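Side-chain contacts in acetyl xylan esterase (Metagenome, PDB 6XYC), which probably removes both acetyl and feruloyl ester groups from complex natural xylans, as a serine hydrolase of the alpha/beta hydrolase fold: residues R99-N104 and S113-T118; D93-I98 and V146-S151; K40-I45 and A65-A70. One frame throughout, in Å; residues are numbered along the deposited sequence.

Contact 1: R99-N104 and S113-T118; sequences RYVRSN and SFIGIT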
loop_
_atom_site.group_PDB
_atom_site.type_symbol
_atom_site.label_atom_id
_atom_site.label_comp_id
_atom_site.label_asym_id
_atom_site.label_seq_id
_atom_site.Cartn_x
_atom_site.Cartn_y
_atom_site.Cartn_z
ATOM N N ARG A 99 0.741 13.013 -1.457
ATOM C CA ARG A 99 1.017 14.434 -1.660
ATOM C C ARG A 99 0.250 15.290 -0.660
ATOM O O ARG A 99 0.771 16.295 -0.158
ATOM C CB ARG A 99 0.649 14.832 -3.089
ATOM C CG ARG A 99 1.511 14.197 -4.172
ATOM C CD ARG A 99 1.334 14.912 -5.505
ATOM N NE ARG A 99 -0.036 14.841 -6.014
ATOM C CZ ARG A 99 -0.490 13.886 -6.817
ATOM N NH1 ARG A 99 0.313 12.906 -7.211
ATOM N NH2 ARG A 99 -1.750 13.907 -7.230
ATOM N N TYR A 100 -0.994 14.913 -0.365
ATOM C CA TYR A 100 -1.788 15.671 0.595
ATOM C C TYR A 100 -1.155 15.636 1.977
ATOM O O TYR A 100 -1.075 16.661 2.664
ATOM C CB TYR A 100 -3.212 15.124 0.653
ATOM C CG TYR A 100 -4.063 15.844 1.667
ATOM C CD1 TYR A 100 -4.094 15.443 2.995
ATOM C CD2 TYR A 100 -4.817 16.943 1.297
ATOM C CE1 TYR A 100 -4.865 16.108 3.922
ATOM C CE2 TYR A 100 -5.587 17.615 2.214
ATOM C CZ TYR A 100 -5.611 17.196 3.527
ATOM O OH TYR A 100 -6.387 17.864 4.442
ATOM N N VAL A 101 -0.710 14.455 2.407
ATOM C CA VAL A 101 -0.134 14.311 3.739
ATOM C C VAL A 101 1.185 15.069 3.831
ATOM O O VAL A 101 1.425 15.816 4.787
ATOM C CB VAL A 101 0.048 12.821 4.080
ATOM C CG1 VAL A 101 0.820 12.666 5.370
ATOM C CG2 VAL A 101 -1.307 12.127 4.176
ATOM N N ARG A 102 2.061 14.895 2.836
ATOM C CA ARG A 102 3.351 15.579 2.859
ATOM C C ARG A 102 3.161 17.090 2.852
ATOM O O ARG A 102 3.790 17.812 3.634
ATOM C CB ARG A 102 4.206 15.143 1.668
ATOM C CG ARG A 102 5.543 15.864 1.576
ATOM C CD ARG A 102 6.508 15.168 0.627
ATOM N NE ARG A 102 7.157 14.015 1.243
ATOM C CZ ARG A 102 6.990 12.761 0.841
ATOM N NH1 ARG A 102 6.197 12.488 -0.184
ATOM N NH2 ARG A 102 7.620 11.775 1.465
ATOM N N SER A 103 2.287 17.588 1.973
ATOM C CA SER A 103 2.090 19.029 1.868
ATOM C C SER A 103 1.494 19.602 3.149
ATOM O O SER A 103 1.889 20.686 3.592
ATOM C CB SER A 103 1.193 19.354 0.672
ATOM O OG SER A 103 0.939 20.745 0.576
ATOM N N ASN A 104 0.548 18.888 3.761
ATOM C CA ASN A 104 -0.194 19.391 4.910
ATOM C C ASN A 104 0.340 18.869 6.238
ATOM O O ASN A 104 -0.343 18.987 7.260
ATOM C CB ASN A 104 -1.672 19.029 4.756
ATOM C CG ASN A 104 -2.337 19.769 3.606
ATOM O OD1 ASN A 104 -2.604 20.968 3.703
ATOM N ND2 ASN A 104 -2.596 19.065 2.508
ATOM N N SER A 113 9.617 14.155 7.322
ATOM C CA SER A 113 10.915 13.573 6.989
ATOM C C SER A 113 10.855 12.057 6.863
ATOM O O SER A 113 11.792 11.458 6.330
ATOM C CB SER A 113 11.952 13.963 8.042
ATOM O OG SER A 113 11.653 13.395 9.306
ATOM N N PHE A 114 9.782 11.430 7.342
ATOM C CA PHE A 114 9.566 10.003 7.139
ATOM C C PHE A 114 8.088 9.749 6.905
ATOM O O PHE A 114 7.258 10.048 7.769
ATOM C CB PHE A 114 10.055 9.183 8.335
ATOM C CG PHE A 114 9.961 7.703 8.121
ATOM C CD1 PHE A 114 10.944 7.032 7.412
ATOM C CD2 PHE A 114 8.877 6.982 8.601
ATOM C CE1 PHE A 114 10.860 5.672 7.203
ATOM C CE2 PHE A 114 8.788 5.617 8.395
ATOM C CZ PHE A 114 9.783 4.961 7.698
ATOM N N ILE A 115 7.761 9.200 5.740
ATOM C CA ILE A 115 6.410 8.747 5.426
ATOM C C ILE A 115 6.550 7.322 4.915
ATOM O O ILE A 115 6.942 7.106 3.762
ATOM C CB ILE A 115 5.708 9.632 4.394
ATOM C CG1 ILE A 115 5.651 11.078 4.888
ATOM C CG2 ILE A 115 4.303 9.118 4.115
ATOM C CD1 ILE A 115 4.967 12.042 3.926
ATOM N N GLY A 116 6.239 6.346 5.765
ATOM C CA GLY A 116 6.155 4.969 5.333
ATOM C C GLY A 116 4.770 4.629 4.825
ATOM O O GLY A 116 3.821 5.399 4.967
ATOM N N ILE A 117 4.660 3.448 4.225
ATOM C CA ILE A 117 3.391 3.009 3.654
ATOM C C ILE A 117 3.277 1.499 3.821
ATOM O O ILE A 117 4.263 0.766 3.698
ATOM C CB ILE A 117 3.265 3.445 2.177
ATOM C CG1 ILE A 117 1.821 3.312 1.703
ATOM C CG2 ILE A 117 4.200 2.640 1.290
ATOM C CD1 ILE A 117 1.512 4.059 0.420
ATOM N N THR A 118 2.064 1.040 4.124
ATOM C CA THR A 118 1.810 -0.375 4.344
ATOM C C THR A 118 0.351 -0.665 4.016
ATOM O O THR A 118 -0.506 0.221 4.069
ATOM C CB THR A 118 2.123 -0.789 5.794
ATOM O OG1 THR A 118 1.924 -2.194 5.962
ATOM C CG2 THR A 118 1.242 -0.023 6.778
#

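Contact 2: D93-I98 and V146-S151; sequences DVKAAI and VDIEGS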
loop_
_atom_site.group_PDB
_atom_site.type_symbol
_atom_site.label_atom_id
_atom_site.label_comp_id
_atom_site.label_asym_id
_atom_site.label_seq_id
_atom_site.Cartn_x
_atom_site.Cartn_y
_atom_site.Cartn_z
ATOM N N ASP A 93 -4.778 7.549 -6.886
ATOM C CA ASP A 93 -5.397 7.912 -5.615
ATOM C C ASP A 93 -4.377 7.882 -4.489
ATOM O O ASP A 93 -4.272 8.827 -3.700
ATOM C CB ASP A 93 -6.558 6.965 -5.319
ATOM C CG ASP A 93 -7.741 7.190 -6.239
ATOM O OD1 ASP A 93 -7.769 8.225 -6.933
ATOM O OD2 ASP A 93 -8.648 6.325 -6.275
ATOM N N VAL A 94 -3.607 6.796 -4.403
ATOM C CA VAL A 94 -2.583 6.679 -3.369
ATOM C C VAL A 94 -1.595 7.834 -3.475
ATOM O O VAL A 94 -1.251 8.474 -2.477
ATOM C CB VAL A 94 -1.868 5.319 -3.470
ATOM C CG1 VAL A 94 -0.723 5.255 -2.463
ATOM C CG2 VAL A 94 -2.853 4.184 -3.258
ATOM N N LYS A 95 -1.125 8.124 -4.693
ATOM C CA LYS A 95 -0.151 9.199 -4.865
ATOM C C LYS A 95 -0.725 10.533 -4.402
ATOM O O LYS A 95 -0.034 11.324 -3.752
ATOM C CB LYS A 95 0.285 9.270 -6.331
ATOM C CG LYS A 95 0.966 7.999 -6.841
ATOM C CD LYS A 95 2.443 7.944 -6.466
ATOM C CE LYS A 95 3.082 6.657 -6.961
ATOM N NZ LYS A 95 4.575 6.733 -7.007
ATOM N N ALA A 96 -1.997 10.788 -4.708
ATOM C CA ALA A 96 -2.628 12.030 -4.280
ATOM C C ALA A 96 -2.723 12.096 -2.765
ATOM O O ALA A 96 -2.524 13.157 -2.166
ATOM C CB ALA A 96 -4.019 12.159 -4.904
ATOM N N ALA A 97 -3.025 10.969 -2.124
ATOM C CA ALA A 97 -3.069 10.956 -0.668
ATOM C C ALA A 97 -1.699 11.265 -0.080
ATOM O O ALA A 97 -1.591 12.015 0.895
ATOM C CB ALA A 97 -3.562 9.598 -0.163
ATOM N N ILE A 98 -0.641 10.680 -0.652
ATOM C CA ILE A 98 0.715 10.939 -0.177
ATOM C C ILE A 98 1.044 12.422 -0.300
ATOM O O ILE A 98 1.591 13.037 0.624
ATOM C CB ILE A 98 1.727 10.081 -0.958
ATOM C CG1 ILE A 98 1.555 8.598 -0.631
ATOM C CG2 ILE A 98 3.139 10.536 -0.642
ATOM C CD1 ILE A 98 2.184 7.681 -1.648
ATOM N N VAL A 146 0.502 3.985 -18.901
ATOM C CA VAL A 146 -0.360 4.373 -17.790
ATOM C C VAL A 146 0.302 5.493 -17.000
ATOM O O VAL A 146 1.517 5.481 -16.770
ATOM C CB VAL A 146 -0.695 3.183 -16.862
ATOM C CG1 VAL A 146 -1.536 2.153 -17.601
ATOM C CG2 VAL A 146 0.575 2.566 -16.305
ATOM N N ASP A 147 -0.515 6.454 -16.577
ATOM C CA ASP A 147 -0.064 7.596 -15.792
ATOM C C ASP A 147 -0.132 7.217 -14.316
ATOM O O ASP A 147 -1.220 7.109 -13.744
ATOM C CB ASP A 147 -0.937 8.813 -16.102
ATOM C CG ASP A 147 -0.525 10.048 -15.338
ATOM O OD1 ASP A 147 0.456 9.988 -14.569
ATOM O OD2 ASP A 147 -1.190 11.091 -15.513
ATOM N N ILE A 148 1.033 7.016 -13.702
ATOM C CA ILE A 148 1.099 6.556 -12.319
ATOM C C ILE A 148 0.929 7.722 -11.353
ATOM O O ILE A 148 0.103 7.671 -10.436
ATOM C CB ILE A 148 2.427 5.812 -12.077
ATOM C CG1 ILE A 148 2.484 4.531 -12.916
ATOM C CG2 ILE A 148 2.615 5.511 -10.598
ATOM C CD1 ILE A 148 1.332 3.588 -12.705
ATOM N N GLU A 149 1.708 8.790 -11.544
ATOM C CA GLU A 149 1.637 9.941 -10.649
ATOM C C GLU A 149 0.248 10.566 -10.660
ATOM O O GLU A 149 -0.302 10.891 -9.602
ATOM C CB GLU A 149 2.694 10.970 -11.049
ATOM C CG GLU A 149 2.622 12.278 -10.288
ATOM C CD GLU A 149 3.111 12.150 -8.856
ATOM O OE1 GLU A 149 3.619 11.067 -8.494
ATOM O OE2 GLU A 149 2.997 13.143 -8.101
ATOM N N GLY A 150 -0.329 10.759 -11.841
ATOM C CA GLY A 150 -1.641 11.365 -11.950
ATOM C C GLY A 150 -1.618 12.858 -11.669
ATOM O O GLY A 150 -0.589 13.470 -11.366
ATOM N N SER A 151 -2.809 13.449 -11.775
ATOM C CA SER A 151 -2.992 14.887 -11.619
ATOM C C SER A 151 -4.114 15.210 -10.639
ATOM O O SER A 151 -4.693 16.299 -10.702
ATOM C CB SER A 151 -3.303 15.552 -12.960
ATOM O OG SER A 151 -2.161 15.641 -13.797
HETATM O O HOH W 1 5.181 8.868 -8.722
#

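Contact 3: K40-I45 and A65-A70; sequences KAIIII and APLLKA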
loop_
_atom_site.group_PDB
_atom_site.type_symbol
_atom_site.label_atom_id
_atom_site.label_comp_id
_atom_site.label_asym_id
_atom_site.label_seq_id
_atom_site.Cartn_x
_atom_site.Cartn_y
_atom_site.Cartn_z
ATOM N N LYS A 40 6.390 11.202 12.927
ATOM C CA LYS A 40 6.600 10.511 11.663
ATOM C C LYS A 40 5.338 9.739 11.290
ATOM O O LYS A 40 4.559 9.325 12.153
ATOM C CB LYS A 40 7.804 9.571 11.767
ATOM C CG LYS A 40 8.986 10.175 12.523
ATOM C CD LYS A 40 10.235 10.316 11.648
ATOM C CE LYS A 40 11.285 11.192 12.317
ATOM N NZ LYS A 40 12.548 10.452 12.610
ATOM N N ALA A 41 5.126 9.559 9.988
ATOM C CA ALA A 41 3.827 9.136 9.488
ATOM C C ALA A 41 3.897 7.800 8.758
ATOM O O ALA A 41 4.880 7.483 8.077
ATOM C CB ALA A 41 3.226 10.192 8.549
ATOM N N ILE A 42 2.822 7.021 8.905
ATOM C CA ILE A 42 2.634 5.773 8.171
ATOM C C ILE A 42 1.271 5.831 7.493
ATOM O O ILE A 42 0.249 6.017 8.169
ATOM C CB ILE A 42 2.710 4.537 9.082
ATOM C CG1 ILE A 42 4.024 4.521 9.872
ATOM C CG2 ILE A 42 2.552 3.260 8.252
ATOM C CD1 ILE A 42 5.262 4.339 9.028
ATOM N N ILE A 43 1.253 5.664 6.172
ATOM C CA ILE A 43 0.011 5.549 5.414
ATOM C C ILE A 43 -0.368 4.077 5.333
ATOM O O ILE A 43 0.469 3.224 5.008
ATOM C CB ILE A 43 0.165 6.159 4.014
ATOM C CG1 ILE A 43 0.333 7.679 4.125
ATOM C CG2 ILE A 43 -1.041 5.818 3.148
ATOM C CD1 ILE A 43 0.804 8.345 2.854
ATOM N N ILE A 44 -1.624 3.765 5.648
ATOM C CA ILE A 44 -2.076 2.379 5.624
ATOM C C ILE A 44 -3.245 2.243 4.660
ATOM O O ILE A 44 -4.061 3.158 4.499
ATOM C CB ILE A 44 -2.462 1.866 7.028
ATOM C CG1 ILE A 44 -3.760 2.501 7.529
ATOM C CG2 ILE A 44 -1.340 2.144 8.025
ATOM C CD1 ILE A 44 -4.254 1.906 8.850
ATOM N N ILE A 45 -3.337 1.071 4.031
ATOM C CA ILE A 45 -4.301 0.838 2.957
ATOM C C ILE A 45 -4.939 -0.533 3.144
ATOM O O ILE A 45 -4.235 -1.549 3.205
ATOM C CB ILE A 45 -3.652 0.919 1.561
ATOM C CG1 ILE A 45 -2.780 2.170 1.428
ATOM C CG2 ILE A 45 -4.742 0.881 0.475
ATOM C CD1 ILE A 45 -1.966 2.178 0.145
ATOM N N ALA A 65 -3.485 0.335 15.659
ATOM C CA ALA A 65 -3.051 0.448 17.046
ATOM C C ALA A 65 -1.558 0.193 17.218
ATOM O O ALA A 65 -0.885 1.025 17.846
ATOM C CB ALA A 65 -3.870 -0.498 17.930
ATOM N N PRO A 66 -0.979 -0.905 16.712
ATOM C CA PRO A 66 0.472 -1.099 16.917
ATOM C C PRO A 66 1.306 0.059 16.398
ATOM O O PRO A 66 2.282 0.458 17.047
ATOM C CB PRO A 66 0.768 -2.408 16.168
ATOM C CG PRO A 66 -0.419 -2.619 15.247
ATOM C CD PRO A 66 -1.593 -2.002 15.946
ATOM N N LEU A 67 0.941 0.619 15.245
ATOM C CA LEU A 67 1.677 1.756 14.702
ATOM C C LEU A 67 1.591 2.965 15.624
ATOM O O LEU A 67 2.594 3.650 15.856
ATOM C CB LEU A 67 1.146 2.104 13.314
ATOM C CG LEU A 67 1.385 1.028 12.252
ATOM C CD1 LEU A 67 0.755 1.429 10.916
ATOM C CD2 LEU A 67 2.866 0.766 12.092
ATOM N N LEU A 68 0.403 3.247 16.160
ATOM C CA LEU A 68 0.262 4.371 17.082
ATOM C C LEU A 68 1.076 4.150 18.350
ATOM O O LEU A 68 1.765 5.062 18.822
ATOM C CB LEU A 68 -1.219 4.583 17.414
ATOM C CG LEU A 68 -2.052 5.118 16.246
ATOM C CD1 LEU A 68 -3.534 4.872 16.462
ATOM C CD2 LEU A 68 -1.769 6.607 16.031
ATOM N N LYS A 69 1.016 2.941 18.909
ATOM C CA LYS A 69 1.781 2.641 20.117
ATOM C C LYS A 69 3.280 2.754 19.872
ATOM O O LYS A 69 4.039 3.056 20.800
ATOM C CB LYS A 69 1.432 1.238 20.622
ATOM C CG LYS A 69 0.045 1.113 21.233
ATOM C CD LYS A 69 -0.773 0.026 20.539
ATOM C CE LYS A 69 -0.796 -1.275 21.334
ATOM N NZ LYS A 69 -1.187 -2.431 20.488
ATOM N N ALA A 70 3.725 2.513 18.638
ATOM C CA ALA A 70 5.128 2.670 18.275
ATOM C C ALA A 70 5.529 4.126 18.087
ATOM O O ALA A 70 6.721 4.410 17.925
ATOM C CB ALA A 70 5.429 1.893 16.988
#

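Contact 1: R99-N104 and S113-T118
Ile115 and Arg102 carry this contact: the methyl CD1 at the end of the isoleucine rests on one face of the arginine guanidinium, 3.6 Å above its plane and displaced toward the rim on the NH2 side. That height is the evidence for a face approach; the place on the face follows from Ile115 CD1 lying 3.6 Å from Arg102 NH2 and 3.8 Å from Arg102 CZ. The same methyl, Ile115 CD1, lies 3.9 Å from Arg102 CB, so the arginine curls round it from its root to its head. That curl comes from a bend at chi3 (-80°), which turns the guanidinium so that one face meets the methyl of Ile115. On the isoleucine, chi2 is fully extended (-180°) and drives CD1 out toward the helix.

The pairing joins helix 89-103 to strand 114-120, the strand that runs into the probable nucleophile elbow of this alpha/beta hydrolase fold; the helix lies along one side of the central sheet. Val101, one residue back, adds a looser apolar touch, its CG1 standing 4.4 Å from Ile115 CD1.

The contact itself is van der Waals, and the arginine's polarity is satisfied elsewhere: NH1 donates to the carbonyl oxygen of Gly159 and NH2 to that of His161. These two bonds probably fix the rotation of the guanidinium, presenting a flat face to the methyl.

Contact 2: D93-I98 and V146-S151
Lys95 reaches from helix 89-103 across the turn that follows strand 144-147, and its chain can be followed atom by atom against Ile148 and Glu149. Lys95 CB starts 3.7 Å from the backbone oxygen Glu149 O. Lys95 CG comes next, 3.7 Å from Ile148 O, so the root of the side chain lies against two successive peptide carbonyls. A bend at chi2 (-82°) then turns the chain, after which it runs extended. Lys95 CD passes 3.9 Å from Glu149 OE1, the two side chains crossing at about a right angle, and Lys95 CE packs against the branch methyl of Ile148, 3.8 Å from Ile148 CG2.

At the tip, Lys95 NZ donates to a water at 2.8 Å, and the same water lies 2.7 Å from Glu149 OE1, to which it can donate. Glu149 leaves its backbone pointing away from the helix but doubles back through a bend at chi2 (73°), which brings OE1 up to the lysine's CD. The turn contains an Asx motif, Gly150 N donating to Asp147 OD1 from above the carboxylate plane.

Both charged ends have further partners: Lys95 NZ bonds Thr133 OG1, while Glu149 OE1 accepts from Ser160 OG and OE2 forms a salt bridge with Arg99. With Lys95 NZ and Glu149 OE1 4.7 Å apart, the opposite charges are linked through water and not by direct contact; the attraction between them would be partly screened, and the methylenes of the lysine supply the close packing.

Contact 3: K40-I45 and A65-A70
Leu67 reaches Ile42 and Ile44 through its torsions: chi1 (-66°) puts CG anti to the carbonyl carbon, and an extended chi2 (177°) carries CD1 straight out toward the sheet. In Ile44, chi1 (71°) lodges CG1 between the backbone N and the carbonyl carbon, which turns the branch methyl CG2 to the position anti to the carbonyl carbon. Ile42 has the commoner arrangement, with CG2 opposite its backbone N.

The two isoleucines, spaced two residues apart on strand 39-45, have their CB atoms on the same face of the sheet, and both offer CG2 to the same leucine methyl. Leu67 CD1 is 3.6 Å from Ile44 CG2 and 3.7 Å from Ile42 CG2. The leucine methyl thus rests over the two CG2 methyls, touching both. Leu67 CD1 is also 4.1 Å from Ile42 CB, so it lies close to the branch point of that residue as well. The directions of approach differ: Leu67 meets Ile42 at about a right angle, whereas Leu67 and Ile44 slide past each other with their ends pointing opposite ways.

The closest backbone approach fits a helix laid on a sheet, Ile42 and Leu67 having their CA atoms 7.7 Å apart. All three residues are buried and the interaction is entirely apolar. Around them, Val74 of strand 73-77 touches both Ile44 and Leu67, while helix 269-284 adds Phe279 on Ile42 and Thr276 on Leu67.

Strand 39-45 pairs in parallel with strand 73-77, and helix 56-69 connects them, so Leu67 anchors the helix of a beta-alpha-beta crossover to its first strand, a unit from which the alpha/beta hydrolase fold is built.

In the fold
Contacts 1 and 2 share helix 89-103, whereas contact 3 belongs to helix 56-69 on the other face of the sheet. Strands 39-45 and 114-120 are neighbours, so contacts 1 and 3 are tied by backbone pairing, with a probable hydrogen bond from Thr118 N to Ile43 O at 2.8 Å. Contacts 1 and 2 also meet where Ile117 CD1 packs on Val94 CG1 at 3.8 Å. Ile98 packs on Ile43, connecting the helix of contact 2 with the strand of contact 3. All three are largely buried, but only contact 3 is wholly aliphatic; contacts 1 and 2 each include a partly exposed charged residue, and contact 2 alone uses a bridging water.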